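Local coordinates for protein putative D-lactate dehydrogenase (Chlamydomonas reinhardtii, PDB 4ZGS) that probably reduces pyruvate to D-lactate using NADH, as a chloroplast pyruvate reductase of the D-isomer specific 2-hydroxyacid dehydrogenase family, at residues T34-C39 and G78-V83. Numbering follows the deposited sequence.
Sequences TTRCIC and GYDVAV
The ring of Tyr-79 stands between Arg-36 and Ile-38, a cation-pi partner over one face and a CH-pi contact over the other. Arg-36 CZ lies 4.1 Å from the centre of the Tyr-79 ring, with guanidinium and ring planes tilted 41° apart; a bend at chi3 (65°) turns the arginine back over the tyrosine. On the opposite face Ile-38 CB sits offset toward the rim, 4.3 Å from the centre of the Tyr-79 ring. A serine in place of Tyr-79 would probably leave the guanidinium without its aromatic platform and open a gap beside Ile-38. At the start of the pairing, Asp-80 OD2 accepts the backbone N-H of Arg-36 on its anti lone pair, 2.8 Å from Arg-36 N, while Arg-36 O is gripped by two donors, Asp-80 N and Val-81 N. Parallel pairing then runs on through Ile-38 N to Val-81 O (2.9 Å) and Val-83 N to Ile-38 O. On the sheet face bearing Cys-37 and Cys-39, the cysteine sulfurs lie against Val-81 and Val-83, and Ile-355 of helix 341-359 covers Val-81. Strand 36-39, between 60-63 and 81-84, thus pairs with the middle strand of the 2-1-3-4-5 parallel sheet of the flavodoxin-like substrate-binding domain, a hallmark of D-2-hydroxyacid dehydrogenases.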
loop_
_atom_site.group_PDB
_atom_site.type_symbol
_atom_site.label_atom_id
_atom_site.label_comp_id
_atom_site.label_asym_id
_atom_site.label_seq_id
_atom_site.Cartn_x
_atom_site.Cartn_y
_atom_site.Cartn_z
ATOM N N THR A 34 -22.103 -17.322 -38.863
ATOM C CA THR A 34 -22.487 -16.111 -39.586
ATOM C C THR A 34 -23.067 -15.065 -38.636
ATOM O O THR A 34 -23.357 -13.944 -39.042
ATOM C CB THR A 34 -23.541 -16.404 -40.708
ATOM O OG1 THR A 34 -24.776 -16.818 -40.110
ATOM C CG2 THR A 34 -23.058 -17.491 -41.678
ATOM N N THR A 35 -23.287 -15.439 -37.384
ATOM C CA THR A 35 -23.755 -14.473 -36.395
ATOM C C THR A 35 -22.725 -13.357 -36.176
ATOM O O THR A 35 -21.523 -13.629 -36.113
ATOM C CB THR A 35 -24.068 -15.149 -35.032
ATOM O OG1 THR A 35 -24.927 -16.285 -35.237
ATOM C CG2 THR A 35 -24.747 -14.168 -34.088
ATOM N N ARG A 36 -23.211 -12.112 -36.102
ATOM C CA ARG A 36 -22.386 -10.938 -35.805
ATOM C C ARG A 36 -22.655 -10.488 -34.375
ATOM O O ARG A 36 -23.765 -10.046 -34.053
ATOM C CB ARG A 36 -22.666 -9.788 -36.770
ATOM C CG ARG A 36 -22.082 -9.945 -38.167
ATOM C CD ARG A 36 -22.499 -8.782 -39.045
ATOM N NE ARG A 36 -21.953 -7.500 -38.579
ATOM C CZ ARG A 36 -20.735 -7.034 -38.844
ATOM N NH1 ARG A 36 -19.875 -7.739 -39.560
ATOM N NH2 ARG A 36 -20.370 -5.855 -38.369
ATOM N N CYS A 37 -21.616 -10.572 -33.542
ATOM C CA CYS A 37 -21.721 -10.318 -32.112
ATOM C C CYS A 37 -20.894 -9.110 -31.644
ATOM O O CYS A 37 -19.701 -9.005 -31.943
ATOM C CB CYS A 37 -21.270 -11.541 -31.349
ATOM S SG CYS A 37 -22.178 -13.050 -31.619
ATOM N N ILE A 38 -21.524 -8.200 -30.910
ATOM C CA ILE A 38 -20.772 -7.134 -30.276
ATOM C C ILE A 38 -20.759 -7.328 -28.746
ATOM O O ILE A 38 -21.800 -7.624 -28.173
ATOM C CB ILE A 38 -21.347 -5.726 -30.682
ATOM C CG1 ILE A 38 -20.553 -4.580 -30.022
ATOM C CG2 ILE A 38 -22.825 -5.607 -30.346
ATOM C CD1 ILE A 38 -20.797 -3.193 -30.672
ATOM N N CYS A 39 -19.591 -7.181 -28.103
ATOM C CA CYS A 39 -19.489 -7.287 -26.623
ATOM C C CYS A 39 -19.040 -5.987 -25.960
ATOM O O CYS A 39 -17.949 -5.469 -26.228
ATOM C CB CYS A 39 -18.522 -8.400 -26.187
ATOM S SG CYS A 39 -19.147 -10.068 -26.550
ATOM N N GLY A 78 -25.592 -3.064 -37.331
ATOM C CA GLY A 78 -25.286 -4.185 -38.194
ATOM C C GLY A 78 -25.180 -5.483 -37.418
ATOM O O GLY A 78 -25.254 -6.554 -37.993
ATOM N N TYR A 79 -24.963 -5.391 -36.113
ATOM C CA TYR A 79 -24.782 -6.588 -35.302
ATOM C C TYR A 79 -26.066 -7.272 -34.824
ATOM O O TYR A 79 -27.116 -6.651 -34.646
ATOM C CB TYR A 79 -23.876 -6.285 -34.115
ATOM C CG TYR A 79 -22.452 -6.057 -34.549
ATOM C CD1 TYR A 79 -21.532 -7.096 -34.536
ATOM C CD2 TYR A 79 -22.032 -4.820 -35.010
ATOM C CE1 TYR A 79 -20.230 -6.902 -34.946
ATOM C CE2 TYR A 79 -20.727 -4.621 -35.407
ATOM C CZ TYR A 79 -19.837 -5.662 -35.374
ATOM O OH TYR A 79 -18.548 -5.467 -35.777
ATOM N N ASP A 80 -25.963 -8.585 -34.689
ATOM C CA ASP A 80 -27.099 -9.422 -34.346
ATOM C C ASP A 80 -27.373 -9.573 -32.861
ATOM O O ASP A 80 -28.525 -9.555 -32.426
ATOM C CB ASP A 80 -26.879 -10.783 -34.984
ATOM C CG ASP A 80 -26.728 -10.670 -36.483
ATOM O OD1 ASP A 80 -27.649 -10.125 -37.129
ATOM O OD2 ASP A 80 -25.669 -11.082 -37.003
ATOM N N VAL A 81 -26.299 -9.714 -32.090
ATOM C CA VAL A 81 -26.400 -9.958 -30.658
ATOM C C VAL A 81 -25.396 -9.117 -29.896
ATOM O O VAL A 81 -24.224 -9.003 -30.283
ATOM C CB VAL A 81 -26.204 -11.458 -30.312
ATOM C CG1 VAL A 81 -25.090 -12.054 -31.137
ATOM C CG2 VAL A 81 -25.956 -11.649 -28.820
ATOM N N ALA A 82 -25.878 -8.502 -28.823
ATOM C CA ALA A 82 -25.033 -7.682 -27.964
ATOM C C ALA A 82 -24.724 -8.456 -26.680
ATOM O O ALA A 82 -25.637 -8.903 -25.991
ATOM C CB ALA A 82 -25.719 -6.338 -27.653
ATOM N N VAL A 83 -23.446 -8.660 -26.379
ATOM C CA VAL A 83 -23.109 -9.280 -25.110
ATOM C C VAL A 83 -22.757 -8.233 -24.058
ATOM O O VAL A 83 -21.825 -7.434 -24.213
ATOM C CB VAL A 83 -21.962 -10.277 -25.239
ATOM C CG1 VAL A 83 -21.749 -10.962 -23.892
ATOM C CG2 VAL A 83 -22.282 -11.324 -26.297
#